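PDB 2WW8: CELL WALL surface anchor family protein from Streptococcus pneumoniae, which serves as the pilus adhesin RrgA, an elongated multidomain protein thought to recognise host cells through an integrin-like region. Local coordinates for residues Lys792-Gly797 against Phe821-Gly826; Thr359-Met364 against Met392-Asn397; Tyr204-Thr209 against Leu676-Arg681. All coordinates share one frame; numbering follows the deposited sequence.

Interaction 1 (Lys792-Gly797 against Phe821-Gly826); sequences KNLSDG and FQIVNG
In the C-terminal prealbumin-like (CNA_B) domain, the hairpin turn Asn825-Gly826 between strands 816-824 and 827-833 is gripped through both its amides by the carboxylate of Asp796. OD2 of Asp796 accepts from N of Asn825 at 2.8 Å on the syn side, though well out of the carboxylate plane. The straighter bond (162°) runs from N of Gly826 to OD1 of Asp796 at 3.2 Å, using the syn lone pair, so both oxygens are engaged by successive amides. With CG beside its own backbone N (chi1 -79°), the acid group swings over to the turn, and the same OD1 lies 3.7 Å from CG2 of Ile823. Immediately after, Gly797 and Ile823 form an antiparallel hydrogen-bonded pair. N of Gly797 donates to O of Ile823 at 2.9 Å, and N of Ile823 returns a bond to O of Gly797 at 3.0 Å. The backbone of Gly797 has a positive phi at which a CB would collide with the preceding carbonyl. Away from the turn, CD1 of the buried Leu794 meets the edge of the Phe821 ring at CE2 (4.2 Å) and also touches the end of Ile823. Strand 797-805 continues the pairing, its Tyr799 ring lying almost parallel to that of Phe821. Leu758 of strand 755-761 packs on both Leu794 and Phe821, while Leu794 bonds through its backbone to Gly736, within a G1 beta bulge that includes Asn793.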
# COMPACT_ATOMS: atom_id res chain seq x y z
N LYS A 792 66.02 -37.60 22.46
CA LYS A 792 64.69 -37.21 21.99
C LYS A 792 64.41 -35.78 22.47
O LYS A 792 65.20 -35.25 23.26
CB LYS A 792 63.63 -38.23 22.45
CG LYS A 792 63.26 -38.09 23.92
CD LYS A 792 62.85 -39.44 24.53
CE LYS A 792 62.30 -39.22 25.94
NZ LYS A 792 60.79 -39.25 25.92
N ASN A 793 63.33 -35.17 22.00
CA ASN A 793 62.97 -33.79 22.34
C ASN A 793 64.06 -32.77 21.98
O ASN A 793 64.32 -31.82 22.72
CB ASN A 793 62.58 -33.63 23.82
CG ASN A 793 61.59 -34.70 24.28
OD1 ASN A 793 60.59 -34.98 23.63
ND2 ASN A 793 61.89 -35.30 25.43
N LEU A 794 64.70 -33.00 20.83
CA LEU A 794 65.82 -32.17 20.40
C LEU A 794 65.37 -30.99 19.53
O LEU A 794 64.68 -31.20 18.53
CB LEU A 794 66.83 -33.01 19.64
CG LEU A 794 67.59 -34.17 20.30
CD1 LEU A 794 68.54 -34.71 19.24
CD2 LEU A 794 68.36 -33.76 21.57
N SER A 795 65.78 -29.78 19.90
CA SER A 795 65.53 -28.55 19.14
C SER A 795 66.29 -28.53 17.82
O SER A 795 67.29 -29.25 17.64
CB SER A 795 65.99 -27.32 19.92
OG SER A 795 65.79 -27.53 21.31
N ASP A 796 65.85 -27.66 16.91
CA ASP A 796 66.56 -27.48 15.65
C ASP A 796 67.99 -26.97 15.82
O ASP A 796 68.28 -26.23 16.77
CB ASP A 796 65.75 -26.59 14.71
CG ASP A 796 64.64 -27.36 14.01
OD1 ASP A 796 64.21 -28.42 14.53
OD2 ASP A 796 64.21 -26.88 12.94
N GLY A 797 68.89 -27.39 14.92
CA GLY A 797 70.26 -26.88 14.90
C GLY A 797 71.29 -27.98 14.70
O GLY A 797 70.93 -29.10 14.34
N PHE A 821 75.41 -34.22 13.20
CA PHE A 821 74.13 -34.27 12.48
C PHE A 821 73.39 -32.97 12.75
O PHE A 821 73.83 -32.20 13.61
CB PHE A 821 73.27 -35.47 12.89
CG PHE A 821 72.90 -35.50 14.36
CD1 PHE A 821 73.68 -36.19 15.28
CD2 PHE A 821 71.78 -34.81 14.84
CE1 PHE A 821 73.34 -36.21 16.65
CE2 PHE A 821 71.43 -34.83 16.18
CZ PHE A 821 72.19 -35.54 17.09
N GLN A 822 72.30 -32.75 12.02
CA GLN A 822 71.42 -31.60 12.15
C GLN A 822 69.97 -32.04 12.38
O GLN A 822 69.52 -33.06 11.85
CB GLN A 822 71.44 -30.80 10.85
CG GLN A 822 72.38 -29.64 10.86
CD GLN A 822 71.95 -28.60 9.83
OE1 GLN A 822 71.41 -27.54 10.16
NE2 GLN A 822 72.18 -28.92 8.56
N ILE A 823 69.24 -31.26 13.17
CA ILE A 823 67.79 -31.41 13.28
C ILE A 823 67.20 -30.17 12.57
O ILE A 823 67.52 -29.02 12.90
CB ILE A 823 67.29 -31.55 14.77
CG1 ILE A 823 67.98 -32.68 15.57
CG2 ILE A 823 65.78 -31.73 14.83
CD1 ILE A 823 67.65 -34.10 15.15
N VAL A 824 66.37 -30.41 11.55
CA VAL A 824 65.70 -29.36 10.79
C VAL A 824 64.23 -29.73 10.64
O VAL A 824 63.91 -30.84 10.17
CB VAL A 824 66.32 -29.13 9.39
CG1 VAL A 824 65.64 -29.99 8.32
CG2 VAL A 824 66.18 -27.68 8.95
N ASN A 825 63.36 -28.81 11.03
CA ASN A 825 61.91 -29.05 11.09
C ASN A 825 61.62 -30.34 11.86
O ASN A 825 60.83 -31.16 11.40
CB ASN A 825 61.34 -29.10 9.68
CG ASN A 825 61.60 -27.81 8.90
OD1 ASN A 825 61.52 -26.70 9.44
ND2 ASN A 825 61.91 -27.96 7.62
N GLY A 826 62.31 -30.50 12.99
CA GLY A 826 62.27 -31.69 13.85
C GLY A 826 62.71 -33.02 13.24
O GLY A 826 62.42 -34.08 13.78

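Interaction 2 (Thr359-Met364 against Met392-Asn397); sequences TQKALM and MSYPIN
Gln360, near the start of helix 359-373, reaches the chain at Ser393-Tyr394 with its amide oxygen. Its CG is anti to the backbone N (chi1 -173°) and the rest of the chain is extended, which carries OE1 to N of Tyr394 at 2.8 Å. That bond is nearly straight at the hydrogen (165°), although the donor is tilted from the amide's carbonyl plane. The Gln360 amide sits at the edge of the Tyr394 ring, the two planes 74° apart. A water adds a second tie from the same residue: it accepts from N of Gln360 at 2.8 Å and donates to O of Met392 at 2.6 Å. Next along the helix, Lys361 runs fully extended past the phenol, with CE 3.5 Å from OH of Tyr394. Both polar ends converge on Glu437, by salt bridge from the lysine and by hydrogen bond from the tyrosine. One helical turn beyond Gln360, Met364 makes an oblique Met-aromatic contact, SD lying 4.7 Å from the Tyr394 ring centroid. The bend at its last torsion also brings CE to 3.7 Å from CE2 of Tyr394. The arrangement fits a von Willebrand factor A fold, as in the inserted domains of integrins: helix 359-373 leads into central strand 379-386, which ends beside Asp387, a ligand of the bound magnesium, and segment 392-397 follows shortly after.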
# COMPACT_ATOMS: atom_id res chain seq x y z
N THR A 359 -37.43 27.44 -12.46
CA THR A 359 -37.56 25.99 -12.24
C THR A 359 -38.05 25.33 -13.53
O THR A 359 -37.51 24.30 -13.93
CB THR A 359 -38.63 25.73 -11.15
OG1 THR A 359 -38.24 26.47 -9.99
CG2 THR A 359 -38.67 24.21 -10.73
N GLN A 360 -39.00 25.96 -14.23
CA GLN A 360 -39.55 25.34 -15.44
C GLN A 360 -38.52 25.01 -16.50
O GLN A 360 -38.53 23.96 -17.16
CB GLN A 360 -40.58 26.29 -16.04
CG GLN A 360 -41.32 25.69 -17.19
CD GLN A 360 -42.37 26.65 -17.78
OE1 GLN A 360 -42.52 27.83 -17.38
NE2 GLN A 360 -43.10 26.11 -18.78
N LYS A 361 -37.58 25.93 -16.65
CA LYS A 361 -36.55 25.79 -17.66
C LYS A 361 -35.61 24.62 -17.32
O LYS A 361 -35.13 23.88 -18.21
CB LYS A 361 -35.77 27.13 -17.78
CG LYS A 361 -34.71 27.19 -18.92
CD LYS A 361 -34.13 28.63 -19.11
CE LYS A 361 -33.42 28.71 -20.50
NZ LYS A 361 -32.88 30.07 -20.76
N ALA A 362 -35.38 24.42 -16.04
CA ALA A 362 -34.57 23.32 -15.59
C ALA A 362 -35.28 21.99 -15.83
O ALA A 362 -34.64 21.06 -16.27
CB ALA A 362 -34.30 23.47 -14.08
N LEU A 363 -36.55 21.90 -15.46
CA LEU A 363 -37.36 20.70 -15.70
C LEU A 363 -37.39 20.42 -17.21
O LEU A 363 -37.27 19.28 -17.64
CB LEU A 363 -38.77 20.91 -15.13
CG LEU A 363 -38.89 20.89 -13.61
CD1 LEU A 363 -40.29 21.43 -13.19
CD2 LEU A 363 -38.59 19.51 -12.98
N MET A 364 -37.56 21.47 -18.03
CA MET A 364 -37.46 21.31 -19.47
C MET A 364 -36.18 20.70 -20.01
O MET A 364 -36.24 19.84 -20.89
CB MET A 364 -37.79 22.59 -20.27
CG MET A 364 -39.20 23.03 -20.08
SD MET A 364 -39.46 24.77 -20.55
CE MET A 364 -38.79 24.80 -22.26
N MET A 392 -39.64 32.75 -11.76
CA MET A 392 -39.71 32.96 -13.18
C MET A 392 -40.47 31.81 -13.84
O MET A 392 -40.44 30.68 -13.33
CB MET A 392 -38.27 32.95 -13.74
CG MET A 392 -37.56 34.21 -13.23
SD MET A 392 -35.83 34.35 -13.81
CE MET A 392 -36.05 34.80 -15.53
N SER A 393 -41.08 32.04 -14.99
CA SER A 393 -41.75 30.93 -15.69
C SER A 393 -41.91 31.40 -17.15
O SER A 393 -41.79 32.61 -17.44
CB SER A 393 -43.14 30.68 -15.05
OG SER A 393 -43.90 31.89 -14.98
N TYR A 394 -42.18 30.48 -18.08
CA TYR A 394 -42.54 30.85 -19.46
C TYR A 394 -44.03 31.18 -19.52
O TYR A 394 -44.80 30.57 -18.81
CB TYR A 394 -42.23 29.74 -20.46
CG TYR A 394 -40.73 29.59 -20.73
CD1 TYR A 394 -40.01 30.55 -21.42
CD2 TYR A 394 -40.09 28.41 -20.40
CE1 TYR A 394 -38.66 30.38 -21.72
CE2 TYR A 394 -38.77 28.19 -20.72
CZ TYR A 394 -38.06 29.18 -21.37
OH TYR A 394 -36.73 28.95 -21.59
N PRO A 395 -44.43 32.16 -20.34
CA PRO A 395 -45.83 32.57 -20.45
C PRO A 395 -46.63 31.49 -21.22
O PRO A 395 -46.14 30.89 -22.18
CB PRO A 395 -45.76 33.89 -21.25
CG PRO A 395 -44.54 33.75 -22.13
CD PRO A 395 -43.55 32.94 -21.23
N ILE A 396 -47.86 31.27 -20.77
CA ILE A 396 -48.85 30.52 -21.51
C ILE A 396 -49.23 31.44 -22.69
O ILE A 396 -49.37 32.68 -22.53
CB ILE A 396 -50.00 30.28 -20.58
CG1 ILE A 396 -49.46 29.44 -19.41
CG2 ILE A 396 -51.25 29.67 -21.32
CD1 ILE A 396 -50.47 29.24 -18.28
N ASN A 397 -49.38 30.81 -23.86
CA ASN A 397 -49.52 31.54 -25.12
C ASN A 397 -50.98 31.94 -25.37
O ASN A 397 -51.60 31.43 -26.28
CB ASN A 397 -48.91 30.71 -26.27
CG ASN A 397 -49.02 31.37 -27.63
OD1 ASN A 397 -48.84 32.56 -27.74
ND2 ASN A 397 -49.38 30.62 -28.65
O HOH W 1 -40.55 28.08 -13.32

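Interaction 3 (Tyr204-Thr209 against Leu676-Arg681); sequences YGIELT and LTYNVR
CB of Ile206 sits over one face of the Tyr678 ring, the central side-chain pair of two antiparallel strands, one of which, 676-681, belongs to the Ig-like part of the tip pilin. This CB stands 3.9 Å from the ring centroid of Tyr678, close to the ring normal and displaced toward the rim, a CH-pi contact. The tyrosine reaches this place because its CG sits between backbone N and carbonyl carbon (chi1 57°), leaning the ring across to the partner strand. CD1 of Leu208 approaches CE1 of Tyr678 obliquely at 3.9 Å, while the phenol oxygen is hydrogen-bonded to Asp600. Beside the ring, Val680 crosses Ile206 at about a right angle, CG1 of Ile206 to CG1 of Val680 4.0 Å. Hydrogen-bonded pairs Tyr204-Val680, Ile206-Tyr678 and Leu208-Leu676 put all six of these side chains on one buried face. Strand 187-196 pairs with the other edge of 203-218, and its Ile193 adds to this apolar surface against Tyr204 and Ile206. The other face carries the two non-hydrogen-bonded pairs. Glu207 and Thr677 turn their polar ends to Arg192 and Thr622; in Gly205-Asn679, OD1 of Asn679 comes within 3.4 Å of CA of Gly205.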
# COMPACT_ATOMS: atom_id res chain seq x y z
N TYR A 204 9.96 -11.90 10.65
CA TYR A 204 9.28 -10.89 9.84
C TYR A 204 7.86 -10.69 10.30
O TYR A 204 7.19 -11.62 10.80
CB TYR A 204 9.22 -11.38 8.39
CG TYR A 204 10.59 -11.66 7.77
CD1 TYR A 204 11.24 -12.87 7.99
CD2 TYR A 204 11.23 -10.68 7.02
CE1 TYR A 204 12.50 -13.12 7.42
CE2 TYR A 204 12.46 -10.92 6.45
CZ TYR A 204 13.10 -12.12 6.65
OH TYR A 204 14.36 -12.31 6.06
N GLY A 205 7.39 -9.47 10.06
CA GLY A 205 5.97 -9.19 10.21
C GLY A 205 5.20 -9.32 8.89
O GLY A 205 5.69 -8.82 7.86
N ILE A 206 4.02 -9.93 8.95
CA ILE A 206 3.19 -10.19 7.79
C ILE A 206 1.91 -9.37 7.97
O ILE A 206 1.35 -9.32 9.06
CB ILE A 206 2.79 -11.69 7.69
CG1 ILE A 206 4.03 -12.59 7.71
CG2 ILE A 206 2.12 -11.91 6.35
CD1 ILE A 206 4.96 -12.34 6.56
N GLU A 207 1.44 -8.78 6.87
CA GLU A 207 0.20 -8.01 6.83
C GLU A 207 -0.69 -8.49 5.69
O GLU A 207 -0.20 -8.59 4.56
CB GLU A 207 0.56 -6.52 6.60
CG GLU A 207 -0.65 -5.59 6.37
CD GLU A 207 -0.20 -4.35 5.62
OE1 GLU A 207 -0.15 -4.34 4.34
OE2 GLU A 207 0.13 -3.40 6.37
N LEU A 208 -1.98 -8.69 5.97
CA LEU A 208 -3.06 -9.03 5.02
C LEU A 208 -4.10 -7.94 5.19
O LEU A 208 -4.36 -7.52 6.31
CB LEU A 208 -3.71 -10.39 5.35
CG LEU A 208 -2.97 -11.65 4.90
CD1 LEU A 208 -1.69 -11.88 5.70
CD2 LEU A 208 -3.93 -12.86 4.96
N THR A 209 -4.65 -7.47 4.06
CA THR A 209 -5.77 -6.56 4.11
C THR A 209 -6.85 -7.04 3.14
O THR A 209 -6.55 -7.78 2.20
CB THR A 209 -5.40 -5.10 3.78
OG1 THR A 209 -5.20 -4.93 2.37
CG2 THR A 209 -4.18 -4.59 4.55
N LEU A 676 -4.91 -7.53 9.05
CA LEU A 676 -4.44 -8.52 9.99
C LEU A 676 -2.91 -8.45 9.99
O LEU A 676 -2.29 -8.40 8.93
CB LEU A 676 -4.86 -9.92 9.54
CG LEU A 676 -4.17 -11.10 10.24
CD1 LEU A 676 -4.65 -11.30 11.67
CD2 LEU A 676 -4.40 -12.43 9.49
N THR A 677 -2.27 -8.42 11.16
CA THR A 677 -0.80 -8.57 11.16
C THR A 677 -0.39 -9.71 12.10
O THR A 677 -1.16 -10.02 13.01
CB THR A 677 -0.03 -7.31 11.57
OG1 THR A 677 -0.29 -7.04 12.95
CG2 THR A 677 -0.32 -6.07 10.72
N TYR A 678 0.77 -10.34 11.86
CA TYR A 678 1.28 -11.35 12.75
C TYR A 678 2.76 -11.51 12.37
O TYR A 678 3.24 -10.98 11.38
CB TYR A 678 0.49 -12.69 12.69
CG TYR A 678 0.43 -13.29 11.29
CD1 TYR A 678 -0.59 -12.95 10.38
CD2 TYR A 678 1.45 -14.15 10.84
CE1 TYR A 678 -0.62 -13.49 9.08
CE2 TYR A 678 1.41 -14.72 9.56
CZ TYR A 678 0.39 -14.38 8.68
OH TYR A 678 0.39 -14.95 7.41
N ASN A 679 3.50 -12.29 13.16
CA ASN A 679 4.92 -12.43 12.96
C ASN A 679 5.22 -13.87 12.64
O ASN A 679 4.52 -14.75 13.16
CB ASN A 679 5.67 -11.97 14.22
CG ASN A 679 5.51 -10.48 14.46
OD1 ASN A 679 5.65 -9.64 13.54
ND2 ASN A 679 5.22 -10.11 15.70
N VAL A 680 6.22 -14.08 11.78
CA VAL A 680 6.73 -15.42 11.45
C VAL A 680 8.24 -15.45 11.53
O VAL A 680 8.92 -14.42 11.52
CB VAL A 680 6.31 -15.94 10.06
CG1 VAL A 680 4.76 -15.87 9.87
CG2 VAL A 680 7.05 -15.11 8.98
N ARG A 681 8.73 -16.68 11.57
CA ARG A 681 10.13 -16.97 11.59
C ARG A 681 10.38 -18.18 10.67
O ARG A 681 9.69 -19.22 10.74
CB ARG A 681 10.53 -17.31 13.03
CG ARG A 681 12.06 -17.47 13.22
CD ARG A 681 12.39 -17.86 14.66
NE ARG A 681 13.84 -17.95 14.81
CZ ARG A 681 14.52 -19.09 14.76
NH1 ARG A 681 13.89 -20.24 14.55
NH2 ARG A 681 15.85 -19.08 14.90

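How the interactions relate
Read from the N terminus, the chain first lays down segment 204-209, whose partner arrives only at 676-681, so interaction 3 closes a very long excursion. Within it lies the whole integrin-like region, including interaction 2, a much shorter loop joining helix 359-373 to the chain beyond strand 379-386. Interaction 1 follows in series, closing a short loop in the C-terminal prealbumin-like domain; no two contacts cross. The centres of interactions 2 and 1 are 127 Å apart, on opposite sides of the chain's centre, with interaction 3 between. The general lesson is that the strand leading into an insertion can pair with one laid down well after the chain returns from it.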